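Side-chain contacts in alginate lyase (Bacteroides ovatus, PDB 3NNB), which probably cleaves alginate by beta-elimination, as a polysaccharide lyase built mainly of alpha-helices: residues 124-127 with 128-132; 176-179 with 180-183; 185-188 with 189-193; 193-196 with 197-201. All blocks are in the same frame, centred on the assembly; numbering follows the deposited sequence. Where two conformers were deposited one is given.

Interaction 1. Residues 124-127 with 128-132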
loop_
_atom_site.group_PDB
_atom_site.type_symbol
_atom_site.label_atom_id
_atom_site.label_comp_id
_atom_site.label_asym_id
_atom_site.label_seq_id
_atom_site.Cartn_x
_atom_site.Cartn_y
_atom_site.Cartn_z
ATOM N N ALA A 124 -0.272 19.573 -9.692
ATOM C CA ALA A 124 1.015 19.395 -9.012
ATOM C C ALA A 124 1.202 20.410 -7.884
ATOM O O ALA A 124 1.745 20.077 -6.816
ATOM C CB ALA A 124 2.194 19.442 -9.990
ATOM N N GLN A 125 0.734 21.652 -8.110
ATOM C CA GLN A 125 0.826 22.706 -7.094
ATOM C C GLN A 125 0.043 22.289 -5.865
ATOM O O GLN A 125 0.501 22.465 -4.727
ATOM C CB GLN A 125 0.340 24.060 -7.658
ATOM C CG GLN A 125 0.624 25.278 -6.781
ATOM C CD GLN A 125 -0.302 25.410 -5.564
ATOM O OE1 GLN A 125 -1.416 24.821 -5.488
ATOM N NE2 GLN A 125 0.126 26.252 -4.653
ATOM N N LYS A 126 -1.122 21.674 -6.065
ATOM C CA LYS A 126 -1.934 21.231 -4.897
ATOM C C LYS A 126 -1.287 20.050 -4.212
ATOM O O LYS A 126 -1.277 19.991 -2.980
ATOM C CB LYS A 126 -3.366 20.909 -5.272
ATOM C CG LYS A 126 -4.277 20.512 -4.123
ATOM C CD LYS A 126 -4.881 21.700 -3.379
ATOM C CE LYS A 126 -5.666 21.295 -2.122
ATOM N NZ LYS A 126 -6.531 22.399 -1.562
ATOM N N ALA A 127 -0.710 19.144 -4.984
ATOM C CA ALA A 127 -0.021 18.028 -4.389
ATOM C C ALA A 127 1.129 18.462 -3.509
ATOM O O ALA A 127 1.320 17.925 -2.415
ATOM C CB ALA A 127 0.501 17.018 -5.468
ATOM N N VAL A 128 1.902 19.429 -3.990
ATOM C CA VAL A 128 3.040 19.974 -3.228
ATOM C C VAL A 128 2.541 20.657 -1.935
ATOM O O VAL A 128 3.230 20.590 -0.923
ATOM C CB VAL A 128 3.931 20.881 -4.149
ATOM C CG1 VAL A 128 5.002 21.625 -3.362
ATOM C CG2 VAL A 128 4.608 20.005 -5.196
ATOM N N ASP A 129 1.348 21.282 -1.970
ATOM C CA ASP A 129 0.744 21.891 -0.774
ATOM C C ASP A 129 0.457 20.796 0.257
ATOM O O ASP A 129 0.883 20.921 1.398
ATOM C CB ASP A 129 -0.502 22.663 -1.191
ATOM C CG ASP A 129 -1.139 23.477 -0.091
ATOM O OD1 ASP A 129 -0.540 23.765 0.957
ATOM O OD2 ASP A 129 -2.278 23.919 -0.387
ATOM N N PHE A 130 -0.189 19.697 -0.153
ATOM C CA PHE A 130 -0.369 18.560 0.757
ATOM C C PHE A 130 0.960 18.076 1.334
ATOM O O PHE A 130 1.056 17.809 2.502
ATOM C CB PHE A 130 -0.995 17.361 0.042
ATOM C CG PHE A 130 -2.507 17.418 -0.084
ATOM C CD1 PHE A 130 -3.298 16.948 0.972
ATOM C CD2 PHE A 130 -3.149 17.816 -1.276
ATOM C CE1 PHE A 130 -4.669 16.949 0.879
ATOM C CE2 PHE A 130 -4.534 17.825 -1.372
ATOM C CZ PHE A 130 -5.295 17.410 -0.284
ATOM N N LEU A 131 1.962 17.905 0.484
ATOM C CA LEU A 131 3.261 17.379 0.937
ATOM C C LEU A 131 3.978 18.347 1.900
ATOM O O LEU A 131 4.609 17.907 2.866
ATOM C CB LEU A 131 4.144 17.128 -0.250
ATOM C CG LEU A 131 3.766 15.967 -1.147
ATOM C CD1 LEU A 131 4.633 15.945 -2.457
ATOM C CD2 LEU A 131 3.776 14.568 -0.421
ATOM N N ASN A 132 3.931 19.648 1.596
ATOM C CA ASN A 132 4.493 20.667 2.509
ATOM C C ASN A 132 3.851 20.570 3.882
ATOM O O ASN A 132 4.539 20.490 4.917
ATOM C CB ASN A 132 4.274 22.109 1.976
ATOM C CG ASN A 132 5.219 22.475 0.859
ATOM O OD1 ASN A 132 6.323 21.972 0.794
ATOM N ND2 ASN A 132 4.811 23.416 0.017
HETATM O O HOH W 1 -2.992 24.639 -3.338
#

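Interaction 2. Residues 176-179 with 180-183. With NA (sodium ion), chain B.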
loop_
_atom_site.group_PDB
_atom_site.type_symbol
_atom_site.label_atom_id
_atom_site.label_comp_id
_atom_site.label_asym_id
_atom_site.label_seq_id
_atom_site.Cartn_x
_atom_site.Cartn_y
_atom_site.Cartn_z
ATOM N N ASP A 176 5.800 6.863 -6.372
ATOM C CA ASP A 176 5.686 6.842 -7.841
ATOM C C ASP A 176 4.949 8.074 -8.359
ATOM O O ASP A 176 5.355 8.669 -9.393
ATOM C CB ASP A 176 5.037 5.574 -8.363
ATOM C CG ASP A 176 5.960 4.376 -8.343
ATOM O OD1 ASP A 176 7.170 4.517 -8.032
ATOM O OD2 ASP A 176 5.448 3.289 -8.618
ATOM N N ALA A 177 3.905 8.487 -7.659
ATOM C CA ALA A 177 3.152 9.700 -8.061
ATOM C C ALA A 177 4.050 10.934 -7.943
ATOM O O ALA A 177 3.981 11.823 -8.797
ATOM C CB ALA A 177 1.886 9.841 -7.217
HETATM N N MSE A 178 4.900 11.005 -6.911
HETATM C CA MSE A 178 5.878 12.112 -6.785
HETATM C C MSE A 178 6.879 12.112 -7.951
HETATM O O MSE A 178 7.142 13.151 -8.586
HETATM C CB MSE A 178 6.601 12.111 -5.446
HETATM C CG MSE A 178 5.647 12.299 -4.275
HETATM SE SE MSE A 178 6.524 12.726 -2.611
HETATM C CE MSE A 178 7.488 11.090 -2.403
ATOM N N THR A 179 7.376 10.929 -8.283
ATOM C CA THR A 179 8.274 10.778 -9.426
ATOM C C THR A 179 7.654 11.324 -10.699
ATOM O O THR A 179 8.315 12.049 -11.465
ATOM C CB THR A 179 8.768 9.314 -9.587
ATOM O OG1 THR A 179 9.490 8.913 -8.420
ATOM C CG2 THR A 179 9.655 9.151 -10.834
ATOM N N LEU A 180 6.392 10.977 -10.915
ATOM C CA LEU A 180 5.601 11.389 -12.096
ATOM C C LEU A 180 5.412 12.917 -12.202
ATOM O O LEU A 180 5.209 13.450 -13.299
ATOM C CB LEU A 180 4.264 10.652 -12.128
ATOM C CG LEU A 180 4.266 9.162 -12.417
ATOM C CD1 LEU A 180 2.855 8.622 -12.269
ATOM C CD2 LEU A 180 4.887 8.839 -13.795
HETATM N N MSE A 181 5.486 13.598 -11.065
HETATM C CA MSE A 181 5.388 15.062 -10.944
HETATM C C MSE A 181 6.678 15.848 -10.909
HETATM O O MSE A 181 6.623 17.076 -10.800
HETATM C CB MSE A 181 4.677 15.400 -9.600
HETATM C CG MSE A 181 3.292 15.310 -9.649
HETATM SE SE MSE A 181 2.756 16.026 -7.888
HETATM C CE MSE A 181 2.888 14.432 -6.729
ATOM N N GLU A 182 7.824 15.190 -10.966
ATOM C CA GLU A 182 9.102 15.860 -10.768
ATOM C C GLU A 182 9.342 16.975 -11.795
ATOM O O GLU A 182 9.970 17.982 -11.469
ATOM C CB GLU A 182 10.268 14.841 -10.771
ATOM C CG GLU A 182 10.312 14.063 -9.491
ATOM C CD GLU A 182 11.535 13.175 -9.360
ATOM O OE1 GLU A 182 12.386 13.207 -10.266
ATOM O OE2 GLU A 182 11.617 12.459 -8.343
ATOM N N ASN A 183 8.831 16.815 -13.007
ATOM C CA ASN A 183 9.005 17.858 -14.048
ATOM C C ASN A 183 7.956 18.969 -13.963
ATOM O O ASN A 183 7.985 19.890 -14.753
ATOM C CB ASN A 183 9.132 17.280 -15.480
ATOM C CG ASN A 183 7.841 16.608 -16.010
ATOM O OD1 ASN A 183 6.811 16.537 -15.344
ATOM N ND2 ASN A 183 7.932 16.089 -17.226
HETATM NA NA NA B . 10.115 20.342 -11.039
HETATM O O HOH W 2 12.068 9.817 -8.046
HETATM O O HOH W 3 8.232 13.996 -13.840
HETATM O O HOH W 4 10.486 22.689 -10.416
HETATM O O HOH W 5 10.881 20.909 -13.245
HETATM O O HOH W 6 12.588 19.923 -10.840
#

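Interaction 3. Residues 185-188 with 189-193. With NA (sodium ion), chain B.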
loop_
_atom_site.group_PDB
_atom_site.type_symbol
_atom_site.label_atom_id
_atom_site.label_comp_id
_atom_site.label_asym_id
_atom_site.label_seq_id
_atom_site.Cartn_x
_atom_site.Cartn_y
_atom_site.Cartn_z
ATOM N N LYS A 185 6.411 22.445 -12.362
ATOM C CA LYS A 185 7.068 23.593 -11.792
ATOM C C LYS A 185 7.028 23.603 -10.255
ATOM O O LYS A 185 7.987 24.030 -9.615
ATOM C CB LYS A 185 6.438 24.876 -12.343
ATOM C CG LYS A 185 6.548 25.024 -13.873
ATOM C CD LYS A 185 5.718 26.226 -14.317
ATOM C CE LYS A 185 4.978 25.994 -15.614
ATOM N NZ LYS A 185 5.957 26.018 -16.736
ATOM N N ALA A 186 5.918 23.145 -9.671
ATOM C CA ALA A 186 5.742 23.179 -8.215
ATOM C C ALA A 186 6.676 22.215 -7.479
ATOM O O ALA A 186 7.135 22.485 -6.363
ATOM C CB ALA A 186 4.286 22.862 -7.825
ATOM N N PHE A 187 6.910 21.039 -8.078
ATOM C CA PHE A 187 7.714 20.012 -7.414
ATOM C C PHE A 187 9.182 20.332 -7.745
ATOM O O PHE A 187 9.744 19.807 -8.720
ATOM C CB PHE A 187 7.320 18.590 -7.866
ATOM C CG PHE A 187 7.726 17.494 -6.875
ATOM C CD1 PHE A 187 9.028 17.069 -6.772
ATOM C CD2 PHE A 187 6.767 16.884 -6.083
ATOM C CE1 PHE A 187 9.375 16.088 -5.857
ATOM C CE2 PHE A 187 7.107 15.918 -5.183
ATOM C CZ PHE A 187 8.402 15.530 -5.044
ATOM N N THR A 188 9.770 21.195 -6.927
ATOM C CA THR A 188 11.077 21.780 -7.156
ATOM C C THR A 188 12.182 20.873 -6.645
ATOM O O THR A 188 11.936 19.912 -5.907
ATOM C CB THR A 188 11.231 23.097 -6.408
ATOM O OG1 THR A 188 11.054 22.845 -5.018
ATOM C CG2 THR A 188 10.169 24.150 -6.891
ATOM N N PRO A 189 13.423 21.218 -6.967
ATOM C CA PRO A 189 14.538 20.496 -6.317
ATOM C C PRO A 189 14.518 20.580 -4.778
ATOM O O PRO A 189 14.871 19.609 -4.115
ATOM C CB PRO A 189 15.785 21.176 -6.906
ATOM C CG PRO A 189 15.308 21.650 -8.263
ATOM C CD PRO A 189 13.867 22.084 -8.077
ATOM N N LYS A 190 14.071 21.698 -4.212
ATOM C CA LYS A 190 13.980 21.826 -2.760
ATOM C C LYS A 190 12.912 20.876 -2.203
ATOM O O LYS A 190 13.124 20.271 -1.170
ATOM C CB LYS A 190 13.708 23.264 -2.361
ATOM C CG LYS A 190 13.649 23.583 -0.875
ATOM C CD LYS A 190 13.705 25.118 -0.677
ATOM C CE LYS A 190 13.656 25.535 0.795
ATOM N NZ LYS A 190 13.200 26.973 0.984
ATOM N N VAL A 191 11.766 20.771 -2.868
ATOM C CA VAL A 191 10.701 19.842 -2.421
ATOM C C VAL A 191 11.200 18.389 -2.502
ATOM O O VAL A 191 11.047 17.611 -1.555
ATOM C CB VAL A 191 9.405 20.042 -3.229
ATOM C CG1 VAL A 191 8.351 18.940 -2.894
ATOM C CG2 VAL A 191 8.859 21.454 -2.948
ATOM N N LYS A 192 11.860 18.050 -3.601
ATOM C CA LYS A 192 12.366 16.724 -3.791
ATOM C C LYS A 192 13.385 16.394 -2.710
ATOM O O LYS A 192 13.366 15.326 -2.137
ATOM C CB LYS A 192 13.009 16.606 -5.166
ATOM C CG LYS A 192 13.448 15.173 -5.474
ATOM C CD LYS A 192 13.920 15.028 -6.940
ATOM C CE LYS A 192 14.422 13.595 -7.157
ATOM N NZ LYS A 192 14.826 13.250 -8.553
ATOM N N LYS A 193 14.305 17.324 -2.447
ATOM C CA LYS A 193 15.321 17.101 -1.442
ATOM C C LYS A 193 14.666 16.867 -0.060
ATOM O O LYS A 193 15.094 16.018 0.719
ATOM C CB LYS A 193 16.246 18.302 -1.390
ATOM C CG LYS A 193 17.386 18.195 -0.400
ATOM C CD LYS A 193 18.315 19.436 -0.487
ATOM C CE LYS A 193 19.388 19.412 0.603
ATOM N NZ LYS A 193 19.933 20.770 0.826
HETATM NA NA NA B . 10.115 20.342 -11.039
HETATM O O HOH W 4 10.486 22.689 -10.416
HETATM O O HOH W 5 10.881 20.909 -13.245
HETATM O O HOH W 6 12.588 19.923 -10.840
#

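Interaction 4. Residues 193-196 with 197-201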
loop_
_atom_site.group_PDB
_atom_site.type_symbol
_atom_site.label_atom_id
_atom_site.label_comp_id
_atom_site.label_asym_id
_atom_site.label_seq_id
_atom_site.Cartn_x
_atom_site.Cartn_y
_atom_site.Cartn_z
ATOM N N LYS A 193 14.305 17.324 -2.447
ATOM C CA LYS A 193 15.321 17.101 -1.442
ATOM C C LYS A 193 14.666 16.867 -0.060
ATOM O O LYS A 193 15.094 16.018 0.719
ATOM C CB LYS A 193 16.246 18.302 -1.390
ATOM C CG LYS A 193 17.386 18.195 -0.400
ATOM C CD LYS A 193 18.315 19.436 -0.487
ATOM C CE LYS A 193 19.388 19.412 0.603
ATOM N NZ LYS A 193 19.933 20.770 0.826
ATOM N N GLY A 194 13.668 17.678 0.275
ATOM C CA GLY A 194 12.980 17.545 1.551
ATOM C C GLY A 194 12.287 16.200 1.702
ATOM O O GLY A 194 12.356 15.573 2.773
HETATM N N MSE A 195 11.634 15.758 0.634
HETATM C CA MSE A 195 10.972 14.459 0.642
HETATM C C MSE A 195 11.977 13.290 0.749
HETATM O O MSE A 195 11.771 12.313 1.499
HETATM C CB MSE A 195 10.075 14.318 -0.586
HETATM C CG MSE A 195 8.858 15.240 -0.560
HETATM SE SE MSE A 195 7.757 15.153 1.014
HETATM C CE MSE A 195 7.498 13.226 1.082
ATOM N N LYS A 196 13.056 13.355 -0.020
ATOM C CA LYS A 196 14.086 12.307 0.060
ATOM C C LYS A 196 14.724 12.287 1.457
ATOM O O LYS A 196 15.029 11.216 1.981
ATOM C CB LYS A 196 15.142 12.502 -1.013
ATOM C CG LYS A 196 14.604 12.200 -2.391
ATOM C CD LYS A 196 15.607 12.523 -3.511
ATOM C CE LYS A 196 16.739 11.510 -3.619
ATOM N NZ LYS A 196 17.783 11.710 -2.573
ATOM N N GLU A 197 14.918 13.457 2.066
ATOM C CA GLU A 197 15.484 13.537 3.426
ATOM C C GLU A 197 14.532 12.923 4.459
ATOM O O GLU A 197 14.959 12.205 5.343
ATOM C CB GLU A 197 15.853 14.977 3.803
ATOM C CG GLU A 197 17.156 15.451 3.122
ATOM C CD GLU A 197 17.560 16.883 3.450
ATOM O OE1 GLU A 197 16.814 17.577 4.154
ATOM O OE2 GLU A 197 18.641 17.302 2.993
ATOM N N TRP A 198 13.229 13.184 4.318
ATOM C CA TRP A 198 12.236 12.558 5.213
ATOM C C TRP A 198 12.280 11.032 5.103
ATOM O O TRP A 198 12.377 10.330 6.121
ATOM C CB TRP A 198 10.830 13.083 4.916
ATOM C CG TRP A 198 9.826 12.737 5.976
ATOM C CD1 TRP A 198 9.421 13.556 7.001
ATOM C CD2 TRP A 198 9.050 11.542 6.093
ATOM N NE1 TRP A 198 8.494 12.934 7.759
ATOM C CE2 TRP A 198 8.230 11.701 7.230
ATOM C CE3 TRP A 198 8.948 10.374 5.348
ATOM C CZ2 TRP A 198 7.354 10.733 7.652
ATOM C CZ3 TRP A 198 8.072 9.412 5.769
ATOM C CH2 TRP A 198 7.280 9.601 6.914
ATOM N N PHE A 199 12.255 10.505 3.871
ATOM C CA PHE A 199 12.265 9.063 3.670
ATOM C C PHE A 199 13.621 8.480 4.102
ATOM O O PHE A 199 13.679 7.349 4.516
ATOM C CB PHE A 199 11.903 8.690 2.222
ATOM C CG PHE A 199 10.418 8.598 2.005
ATOM C CD1 PHE A 199 9.722 7.443 2.389
ATOM C CD2 PHE A 199 9.680 9.704 1.523
ATOM C CE1 PHE A 199 8.366 7.365 2.256
ATOM C CE2 PHE A 199 8.313 9.608 1.405
ATOM C CZ PHE A 199 7.652 8.434 1.774
ATOM N N THR A 200 14.709 9.237 3.990
ATOM C CA THR A 200 16.043 8.744 4.430
ATOM C C THR A 200 15.994 8.520 5.937
ATOM O O THR A 200 16.451 7.492 6.422
ATOM C CB THR A 200 17.159 9.733 4.072
ATOM O OG1 THR A 200 17.310 9.825 2.636
ATOM C CG2 THR A 200 18.461 9.333 4.718
ATOM N N GLN A 201 15.413 9.483 6.669
ATOM C CA GLN A 201 15.245 9.372 8.097
ATOM C C GLN A 201 14.316 8.254 8.502
ATOM O O GLN A 201 14.575 7.506 9.434
ATOM C CB GLN A 201 14.804 10.671 8.698
ATOM C CG GLN A 201 15.890 11.709 8.694
ATOM C CD GLN A 201 15.384 13.011 9.313
ATOM O OE1 GLN A 201 14.742 13.798 8.658
ATOM N NE2 GLN A 201 15.657 13.207 10.578
HETATM O O HOH W 7 18.575 10.804 -0.471
#

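Interaction 1. Residues 124-127 with 128-132
Four successive backbone N-H groups, those of residues 128 to 131, each bond to the carbonyl four residues earlier, the mark of regular alpha-helix. The shortest runs from Val-128 N to Ala-124 O at 2.9 Å. Less straight is the bond from Asp-129 N to Gln-125 O, at 3.1 Å. On this frame Lys-126 and Phe-130, one turn apart, make the main side-chain contact. The lysine leaves with CG anti to the backbone N (chi1 -177°) and bends at the next bond, which carries its methylenes past one corner of the ring, CE coming within 3.7 Å of Phe-130 CE2. Its ammonium travels on to the carbonyls of Leu-41 and Met-43. Lys-126 O sits at the ring's edge, near its plane, 3.3 Å from Phe-130 CD2. A water joins the polar side of the same turn, donating to Gln-125 OE1 at 2.7 Å and to Asp-129 OD2 at 3.1 Å. Phe-130 and Ala-127 meanwhile pack on helix 98-118, and Ala-127 also meets Met-181. The result is an amphipathic helix, 121-136, paired with the preceding one, consistent with the helical architecture of the six-hairpin clan.

Interaction 2. Residues 176-179 with 180-183
Residues 176-183 lead from helix 171-180 into the loop that holds a sodium ion, and Thr-179 and Glu-182 meet at this exit. Leu-180 N still makes a normal helical bond to Asp-176 O (3.0 Å). Met-181 N then divides itself weakly between the carbonyls of Ala-177 and Met-178. Next, Glu-182 N turns to Thr-179 O at 3.2 Å; the N-H points almost straight at the oxygen, yet sits well above the carbonyl plane, 66° out of it. The selenomethionine Met-181 bends at its last torsion (chi3 -85°), bringing CE back to 3.5 Å from Ala-177 O and beside CG of Met-178, likewise a selenomethionine. Thr-179 and Glu-182 run side by side in the same direction, and OG1 and OE2 remain 4.1 Å apart. One water spans that gap, giving its protons to Thr-179 OG1 at 2.8 Å and Glu-182 OE2 at 2.7 Å, while the hydroxyl is also bonded to Ile-175 O. Glu-182 OE1 forms a salt bridge with Lys-192. The backbone oxygen of Glu-182 binds the sodium at 2.4 Å, joined by those of Ser-184 and Phe-187 and by three waters. Glu-182 thus splits its roles: the carboxylate pairs with a lysine, whereas carbonyl and water oxygens probably hold the ion by ion-dipole attraction, without neutralising its charge.

Interaction 3. Residues 185-188 with 189-193
Thr-188 is the N-cap of helix 189-208: its OG1 accepts from Val-191 N at 3.1 Å, and its carbonyl O takes the first backbone bond of the helix, from Lys-192 N, at 3.0 Å, nearly along the C=O axis. A chi1 of 59° sets OG1 between the backbone N and the carbonyl carbon, turned to the first turn of the helix. One residue back, at the centre of an inverse gamma turn, Phe-187 O binds the sodium ion at 2.4 Å. A water on that ion also donates to Lys-185 O (2.9 Å), linking a further loop carbonyl to the site. Outward from these bonds lies the Phe-187 ring. Val-191 CG1 stands over one face in a CH-pi contact, 3.9 Å from the centroid and only 8° off the normal, while Lys-192 CB approaches ring atom CE1 at 3.7 Å. With an alanine here the sodium could keep its carbonyl ligand, but Val-191 and the root of Lys-192 would probably lose their aromatic cover and a gap would open beneath the first helical turn. That ring also packs on Val-128 and Leu-131 of helix 121-136 and on Met-178 of helix 171-180, and so sits between those two helices and the start of helix 189-208, whose Val-191 also touches Val-128.

Interaction 4. Residues 193-196 with 197-201
Phe-199 has the carbonyl of Met-195 at its edge and the CE3 edge of the Trp-198 indole over one face: Met-195 O lies in the ring plane, 3.3 Å from Phe-199 CD2, and Trp-198 CE3 stands 3.9 Å above the ring centre. The Phe-199 ring further meets that of Tyr-233, and the indole packs edge-to-face with Phe-135 while its NE1 bonds to Met-142 O. Selenomethionine Met-195 runs alongside Phe-199 in the same direction; two successive bends, at chi2 (-53°) and chi3, carry its CE to 3.7 Å from Phe-199 CE2. All this is the buried side of an amphipathic alpha-helix, 189-208, which lays Met-195 and Phe-199 on helix 171-180. Glu-197, Trp-198 and Phe-199 donate backbone N-H groups four residues back, and the next residue, Thr-200, adds its side chain to the pattern. Lys-196 O takes both Thr-200 N and Thr-200 OG1, each at 2.8 Å, from opposite faces of the carbonyl plane, the hydroxyl 39° out of it. Replacing this threonine by a valine would probably leave Lys-196 O with the backbone N-H but without its second donor. On the exposed side the extended Lys-193 slants past Glu-197, its CE 3.3 Å from Glu-197 OE2 in one of two conformers of the glutamate, a tentative approach; Lys-193 NZ stays 4.3 Å from that oxygen, too far for a salt bridge.

How the interactions relate
Interactions 2 and 3 are the most closely joined: both supply backbone oxygens to the sodium ion, and Glu-182 OE1 and Lys-192 NZ form a salt bridge of 3.0 Å between them. Interaction 1 packs on both, with Ala-127 CB 3.5 Å from Met-181 SE and Leu-131 CD1 3.7 Å from Phe-187 CE2. Interaction 4 continues helix 189-208 from interaction 3, sharing Lys-193, and reaches interaction 2 where Met-195 CE lies 3.9 Å from Met-178 SE. The side chain of Lys-193 is about 12 Å from the sodium, that of Val-128 about 8 Å.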